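Local coordinates for protein KLLA0E08119p (Kluyveromyces lactis, PDB 3VA7) that probably carboxylates urea at the expense of ATP by way of biotin, as the urea carboxylase part of a longer enzyme that also hydrolyses the allophanate formed, at residues A[739-744]-A[1143-1148]; A[948-953]-A[1013-1018]. One frame throughout, in Å; residues are numbered along the deposited sequence.

In the fold
Both interactions touch the bound biotin group, with centres about 10 Å apart, but they differ in depth and chemistry. Interaction 1 is a surface contact, in which a hairpin turn of the carboxyltransferase subdomain A and B region faces a loop far along the chain, and its hydrogen-bonded links between the segments run through two waters. Interaction 2 is buried and lies within the subdomain C and D region, where it combines apolar packing with a weak direct hydrogen bond. It is nested in sequence inside the loop that interaction 1 closes. The two abut in space through probable hydrogen bonds from Asn1146 ND2 to Ile950 O and from Arg951 NH2 to Val1144 O, so the late loop meets both contacts.

Interaction 1 of 2, residues A[739-744]-A[1143-1148]; sequences TGDEPV and QVANAE. With BTI (5-(hexahydro-2-oxo-1H-thieno[3,4-D]imidazol-6-yl)pentanal), chain B.
Glu742 OE1 is gripped by a water and by a bound glycerol, the latter probably from the crystallisation liquor, and the water leads across to Asn1146. That water donates to Glu742 OE1 (2.9 Å) and accepts from Asn1146 ND2, also 2.9 Å from it. A second water donates to Glu742 OE2 at 2.7 Å and accepts from the backbone N of Asn1146 at 2.9 Å. The carboxylate thus reaches one residue through two waters, one bound to its side-chain ND2 and one to its backbone N, which should limit rotation of the carboxylate. The carboxylate and side-chain amide planes are 29° apart, and the two side chains touch directly where OE2 of Glu742 lies 3.8 Å from CB of Asn1146, a van der Waals contact. With CG opposite its carbonyl carbon (chi1 -72°) and an extended chain beyond, Glu742 holds its acid group out toward the loop. Asn1146 ND2 has a further partner in Ile950 O.

Beside this bridge, Asp741 CB packs on Ala1145 CB at 3.9 Å. The Asp741 carboxylate finds its polar partner elsewhere, OD1 accepting from Trp711 NE1, whereas OD2 faces another acceptor, Gln1143 O, 3.2 Å away, without a bond between them.

Asp741 and Glu742 belong to a type II' turn running from Thr739 to Glu742, with Gly740 at its second position, and this closes a beta hairpin. On the opposite side from the loop, Thr739 CG2 lies 3.6 Å from C4 of the biotin group, and Val744 also lines that pocket. The turn joins strand 735-739 to strand 742-746, which pairs on its other side with strand 701-705, while residues 1143-1148 run past the turn as the loop that leaves helix 1133-1142.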
loop_
_atom_site.group_PDB
_atom_site.type_symbol
_atom_site.label_atom_id
_atom_site.label_comp_id
_atom_site.label_asym_id
_atom_site.label_seq_id
_atom_site.Cartn_x
_atom_site.Cartn_y
_atom_site.Cartn_z
ATOM N N THR A 739 -22.623 -16.967 1.166
ATOM C CA THR A 739 -22.351 -16.364 2.481
ATOM C C THR A 739 -23.672 -16.346 3.177
ATOM O O THR A 739 -24.428 -15.395 3.033
ATOM C CB THR A 739 -21.819 -14.931 2.360
ATOM O OG1 THR A 739 -22.857 -14.090 1.810
ATOM C CG2 THR A 739 -20.599 -14.891 1.455
ATOM N N GLY A 740 -23.969 -17.392 3.933
ATOM C CA GLY A 740 -25.363 -17.603 4.431
ATOM C C GLY A 740 -26.296 -17.980 3.249
ATOM O O GLY A 740 -25.972 -18.890 2.460
ATOM N N ASP A 741 -27.394 -17.246 3.077
ATOM C CA ASP A 741 -28.436 -17.600 2.144
ATOM C C ASP A 741 -28.344 -16.821 0.792
ATOM O O ASP A 741 -29.197 -16.929 -0.080
ATOM C CB ASP A 741 -29.794 -17.428 2.823
ATOM C CG ASP A 741 -30.007 -18.410 3.967
ATOM O OD1 ASP A 741 -29.937 -19.641 3.713
ATOM O OD2 ASP A 741 -30.277 -17.977 5.124
ATOM N N GLU A 742 -27.277 -16.066 0.620
ATOM C CA GLU A 742 -27.092 -15.289 -0.576
ATOM C C GLU A 742 -25.680 -15.544 -1.087
ATOM O O GLU A 742 -24.756 -15.657 -0.269
ATOM C CB GLU A 742 -27.210 -13.830 -0.244
ATOM C CG GLU A 742 -28.622 -13.384 0.079
ATOM C CD GLU A 742 -28.627 -12.082 0.851
ATOM O OE1 GLU A 742 -28.294 -11.044 0.270
ATOM O OE2 GLU A 742 -28.915 -12.110 2.063
ATOM N N PRO A 743 -25.514 -15.645 -2.433
ATOM C CA PRO A 743 -24.242 -15.973 -3.063
ATOM C C PRO A 743 -23.552 -14.785 -3.663
ATOM O O PRO A 743 -24.166 -13.780 -3.924
ATOM C CB PRO A 743 -24.638 -16.930 -4.188
ATOM C CG PRO A 743 -26.017 -16.377 -4.647
ATOM C CD PRO A 743 -26.609 -15.583 -3.435
ATOM N N VAL A 744 -22.263 -14.930 -3.914
ATOM C CA VAL A 744 -21.488 -13.852 -4.457
ATOM C C VAL A 744 -20.385 -14.486 -5.265
ATOM O O VAL A 744 -19.819 -15.535 -4.862
ATOM C CB VAL A 744 -20.920 -12.968 -3.341
ATOM C CG1 VAL A 744 -20.340 -13.822 -2.177
ATOM C CG2 VAL A 744 -19.910 -12.002 -3.886
ATOM N N GLN A 1143 -30.934 -19.307 10.145
ATOM C CA GLN A 1143 -31.218 -19.732 8.775
ATOM C C GLN A 1143 -32.280 -18.928 8.004
ATOM O O GLN A 1143 -32.566 -19.288 6.854
ATOM C CB GLN A 1143 -31.796 -21.136 8.875
ATOM C CG GLN A 1143 -31.191 -22.148 8.050
ATOM C CD GLN A 1143 -31.412 -23.524 8.633
ATOM O OE1 GLN A 1143 -31.837 -24.417 7.911
ATOM N NE2 GLN A 1143 -31.075 -23.724 9.924
ATOM N N VAL A 1144 -32.938 -17.942 8.644
ATOM C CA VAL A 1144 -33.996 -17.165 7.970
ATOM C C VAL A 1144 -33.267 -16.216 7.031
ATOM O O VAL A 1144 -32.490 -15.382 7.509
ATOM C CB VAL A 1144 -34.940 -16.341 8.965
ATOM C CG1 VAL A 1144 -35.930 -15.493 8.175
ATOM C CG2 VAL A 1144 -35.706 -17.233 9.997
ATOM N N ALA A 1145 -33.471 -16.358 5.712
ATOM C CA ALA A 1145 -32.877 -15.436 4.729
ATOM C C ALA A 1145 -33.233 -13.990 5.072
ATOM O O ALA A 1145 -34.314 -13.732 5.574
ATOM C CB ALA A 1145 -33.324 -15.768 3.311
ATOM N N ASN A 1146 -32.314 -13.058 4.836
ATOM C CA ASN A 1146 -32.580 -11.636 5.053
ATOM C C ASN A 1146 -33.723 -11.169 4.123
ATOM O O ASN A 1146 -33.959 -11.783 3.080
ATOM C CB ASN A 1146 -31.286 -10.838 4.810
ATOM C CG ASN A 1146 -31.348 -9.399 5.330
ATOM O OD1 ASN A 1146 -32.112 -9.078 6.234
ATOM N ND2 ASN A 1146 -30.526 -8.533 4.753
ATOM N N ALA A 1147 -34.440 -10.114 4.518
ATOM C CA ALA A 1147 -35.548 -9.539 3.735
ATOM C C ALA A 1147 -35.091 -9.059 2.366
ATOM O O ALA A 1147 -33.961 -8.586 2.213
ATOM C CB ALA A 1147 -36.200 -8.386 4.485
ATOM N N GLU A 1148 -35.969 -9.179 1.370
ATOM C CA GLU A 1148 -35.682 -8.680 0.033
ATOM C C GLU A 1148 -35.527 -7.189 0.139
ATOM O O GLU A 1148 -36.291 -6.563 0.867
ATOM C CB GLU A 1148 -36.837 -8.998 -0.927
ATOM C CG GLU A 1148 -37.047 -10.507 -1.212
ATOM C CD GLU A 1148 -35.853 -11.174 -1.936
ATOM O OE1 GLU A 1148 -35.537 -10.776 -3.088
ATOM O OE2 GLU A 1148 -35.254 -12.111 -1.354
HETATM C C11 BTI B . -18.376 -8.607 -1.481
HETATM O O11 BTI B . -19.001 -8.372 -0.401
HETATM C C10 BTI B . -17.524 -9.882 -1.759
HETATM C C9 BTI B . -17.466 -10.770 -0.517
HETATM C C8 BTI B . -16.941 -12.183 -0.729
HETATM C C7 BTI B . -17.338 -13.200 0.360
HETATM C C2 BTI B . -17.088 -12.751 1.784
HETATM S S1 BTI B . -15.388 -12.385 2.104
HETATM C C6 BTI B . -15.522 -12.656 3.836
HETATM C C5 BTI B . -16.670 -13.612 4.075
HETATM N N3 BTI B . -15.989 -14.869 4.245
HETATM C C3 BTI B . -16.205 -15.663 3.230
HETATM O O3 BTI B . -15.741 -16.894 3.160
HETATM N N2 BTI B . -16.976 -15.108 2.318
HETATM C C4 BTI B . -17.479 -13.822 2.788
HETATM O O HOH W 1 -29.651 -13.910 3.919
HETATM O O HOH W 2 -29.213 -9.117 2.285
#

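Interaction 2 of 2, residues A[948-953]-A[1013-1018]; sequences ETIRSE and YNPSRT. With BTI (5-(hexahydro-2-oxo-1H-thieno[3,4-D]imidazol-6-yl)pentanal), chain B.
The guanidinium of Arg951 meets Asn1014 obliquely, its plane turned 66° from that of the asparagine amide, while Glu953 O lies at its edge, in plane. Arg951 NE donates to Glu953 O over 3.0 Å at a fairly straight 159°, which fixes the turn of the group within its own loop. Across the contact, Arg951 NH1 makes a weak, bent hydrogen bond of 2.9 Å to Asn1014 O, and NH2 serves Val1144 O. The arginine chain extends from CG to NE and so carries the guanidinium across to the 1013-1018 loop. Within that loop Arg1017 NH1 sits over the centre of one face of the Tyr1013 ring, 3.7 Å above its plane. Tyr1013 CE1 in turn lies at the edge of the Arg1017 guanidinium, in its plane, and NH2 of this arginine is hydrogen-bonded to Thr1020 OG1.

Residues 948-953 are the end of helix 937-949 and the turn beyond it, and residues 1013-1018 form a loop with a cis peptide before Pro1015; both belong to the subdomain C and D region of the carboxyltransferase. Ile950, the first residue to leave helical geometry, supplies the apolar part. Its CG2, anti to the backbone N, lies 3.9 Å from Pro1015 CG, and its CD1 reaches Thr1018 CG2 at 4.0 Å. On the far side of the loop Ser1016 OG comes within 3.6 Å of C4 of the biotin group, while Thr1018 OG1 is hydrogen-bonded to Glu1199 of the biotin-carrying region.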
loop_
_atom_site.group_PDB
_atom_site.type_symbol
_atom_site.label_atom_id
_atom_site.label_comp_id
_atom_site.label_asym_id
_atom_site.label_seq_id
_atom_site.Cartn_x
_atom_site.Cartn_y
_atom_site.Cartn_z
ATOM N N GLU A 948 -27.064 -0.966 10.225
ATOM C CA GLU A 948 -27.746 0.109 9.575
ATOM C C GLU A 948 -27.666 0.027 8.053
ATOM O O GLU A 948 -28.427 0.715 7.355
ATOM C CB GLU A 948 -27.527 1.515 10.241
ATOM C CG GLU A 948 -26.117 1.887 10.519
ATOM C CD GLU A 948 -25.893 3.091 11.427
ATOM O OE1 GLU A 948 -25.063 3.918 10.989
ATOM O OE2 GLU A 948 -26.420 3.186 12.570
ATOM N N THR A 949 -26.829 -0.876 7.508
ATOM C CA THR A 949 -26.693 -0.888 6.049
ATOM C C THR A 949 -27.211 -2.136 5.397
ATOM O O THR A 949 -27.425 -2.126 4.189
ATOM C CB THR A 949 -25.271 -0.697 5.577
ATOM O OG1 THR A 949 -24.514 -1.836 6.000
ATOM C CG2 THR A 949 -24.685 0.587 6.125
ATOM N N ILE A 950 -27.382 -3.212 6.163
ATOM C CA ILE A 950 -27.576 -4.538 5.531
ATOM C C ILE A 950 -28.646 -5.383 6.179
ATOM O O ILE A 950 -29.583 -5.789 5.505
ATOM C CB ILE A 950 -26.243 -5.367 5.469
ATOM C CG1 ILE A 950 -25.277 -4.737 4.477
ATOM C CG2 ILE A 950 -26.508 -6.870 5.169
ATOM C CD1 ILE A 950 -23.914 -5.531 4.305
ATOM N N ARG A 951 -28.462 -5.666 7.474
ATOM C CA ARG A 951 -29.387 -6.440 8.256
ATOM C C ARG A 951 -29.437 -5.892 9.681
ATOM O O ARG A 951 -28.436 -5.987 10.417
ATOM C CB ARG A 951 -28.939 -7.889 8.331
ATOM C CG ARG A 951 -30.007 -8.770 8.953
ATOM C CD ARG A 951 -29.848 -10.199 8.506
ATOM N NE ARG A 951 -30.833 -11.058 9.159
ATOM C CZ ARG A 951 -31.137 -12.298 8.793
ATOM N NH1 ARG A 951 -30.553 -12.852 7.738
ATOM N NH2 ARG A 951 -32.046 -12.988 9.467
ATOM N N SER A 952 -30.586 -5.363 10.097
ATOM C CA SER A 952 -30.657 -4.697 11.402
ATOM C C SER A 952 -31.048 -5.608 12.578
ATOM O O SER A 952 -30.848 -5.247 13.760
ATOM C CB SER A 952 -31.598 -3.494 11.327
ATOM O OG SER A 952 -32.948 -3.940 11.349
ATOM N N GLU A 953 -31.627 -6.769 12.251
ATOM C CA GLU A 953 -31.945 -7.799 13.272
ATOM C C GLU A 953 -31.516 -9.175 12.830
ATOM O O GLU A 953 -31.674 -9.568 11.655
ATOM C CB GLU A 953 -33.434 -7.809 13.616
ATOM C CG GLU A 953 -33.929 -6.456 14.161
ATOM C CD GLU A 953 -35.443 -6.481 14.468
ATOM O OE1 GLU A 953 -36.296 -6.546 13.510
ATOM O OE2 GLU A 953 -35.775 -6.435 15.682
ATOM N N TYR A 1013 -21.769 -14.639 9.639
ATOM C CA TYR A 1013 -22.891 -13.789 9.303
ATOM C C TYR A 1013 -23.713 -14.317 8.104
ATOM O O TYR A 1013 -23.204 -15.059 7.236
ATOM C CB TYR A 1013 -22.395 -12.374 9.009
ATOM C CG TYR A 1013 -22.113 -11.457 10.215
ATOM C CD1 TYR A 1013 -21.583 -11.957 11.440
ATOM C CD2 TYR A 1013 -22.329 -10.076 10.113
ATOM C CE1 TYR A 1013 -21.319 -11.108 12.514
ATOM C CE2 TYR A 1013 -22.044 -9.195 11.205
ATOM C CZ TYR A 1013 -21.549 -9.711 12.370
ATOM O OH TYR A 1013 -21.276 -8.843 13.387
ATOM N N ASN A 1014 -24.998 -13.950 8.080
ATOM C CA ASN A 1014 -25.879 -14.258 6.991
ATOM C C ASN A 1014 -26.696 -13.035 6.617
ATOM O O ASN A 1014 -27.714 -12.750 7.250
ATOM C CB ASN A 1014 -26.762 -15.439 7.388
ATOM C CG ASN A 1014 -27.986 -15.608 6.481
ATOM O OD1 ASN A 1014 -29.079 -15.978 6.962
ATOM N ND2 ASN A 1014 -27.842 -15.301 5.201
ATOM N N PRO A 1015 -26.282 -12.298 5.577
ATOM C CA PRO A 1015 -25.117 -12.465 4.717
ATOM C C PRO A 1015 -23.927 -11.796 5.371
ATOM O O PRO A 1015 -24.090 -11.110 6.383
ATOM C CB PRO A 1015 -25.493 -11.644 3.449
ATOM C CG PRO A 1015 -26.266 -10.548 3.941
ATOM C CD PRO A 1015 -27.035 -11.089 5.196
ATOM N N SER A 1016 -22.756 -11.919 4.764
ATOM C CA SER A 1016 -21.562 -11.321 5.342
ATOM C C SER A 1016 -21.555 -9.791 5.290
ATOM O O SER A 1016 -22.241 -9.187 4.493
ATOM C CB SER A 1016 -20.338 -11.932 4.674
ATOM O OG SER A 1016 -20.472 -11.909 3.256
ATOM N N ARG A 1017 -20.736 -9.169 6.132
ATOM C CA ARG A 1017 -20.497 -7.709 6.122
ATOM C C ARG A 1017 -19.765 -7.384 4.859
ATOM O O ARG A 1017 -19.166 -8.281 4.268
ATOM C CB ARG A 1017 -19.607 -7.299 7.283
ATOM C CG ARG A 1017 -20.178 -7.539 8.663
ATOM C CD ARG A 1017 -19.212 -6.998 9.744
ATOM N NE ARG A 1017 -17.845 -7.514 9.578
ATOM C CZ ARG A 1017 -17.438 -8.720 9.995
ATOM N NH1 ARG A 1017 -18.253 -9.581 10.639
ATOM N NH2 ARG A 1017 -16.197 -9.078 9.751
ATOM N N THR A 1018 -19.759 -6.116 4.467
ATOM C CA THR A 1018 -18.936 -5.668 3.379
ATOM C C THR A 1018 -17.703 -4.937 3.881
ATOM O O THR A 1018 -16.776 -4.634 3.094
ATOM C CB THR A 1018 -19.656 -4.679 2.513
ATOM O OG1 THR A 1018 -20.153 -3.606 3.327
ATOM C CG2 THR A 1018 -20.815 -5.367 1.819
HETATM C C11 BTI B . -18.376 -8.607 -1.481
HETATM O O11 BTI B . -19.001 -8.372 -0.401
HETATM C C10 BTI B . -17.524 -9.882 -1.759
HETATM C C9 BTI B . -17.466 -10.770 -0.517
HETATM C C8 BTI B . -16.941 -12.183 -0.729
HETATM C C7 BTI B . -17.338 -13.200 0.360
HETATM C C2 BTI B . -17.088 -12.751 1.784
HETATM S S1 BTI B . -15.388 -12.385 2.104
HETATM C C6 BTI B . -15.522 -12.656 3.836
HETATM C C5 BTI B . -16.670 -13.612 4.075
HETATM N N3 BTI B . -15.989 -14.869 4.245
HETATM C C3 BTI B . -16.205 -15.663 3.230
HETATM O O3 BTI B . -15.741 -16.894 3.160
HETATM N N2 BTI B . -16.976 -15.108 2.318
HETATM C C4 BTI B . -17.479 -13.822 2.788
#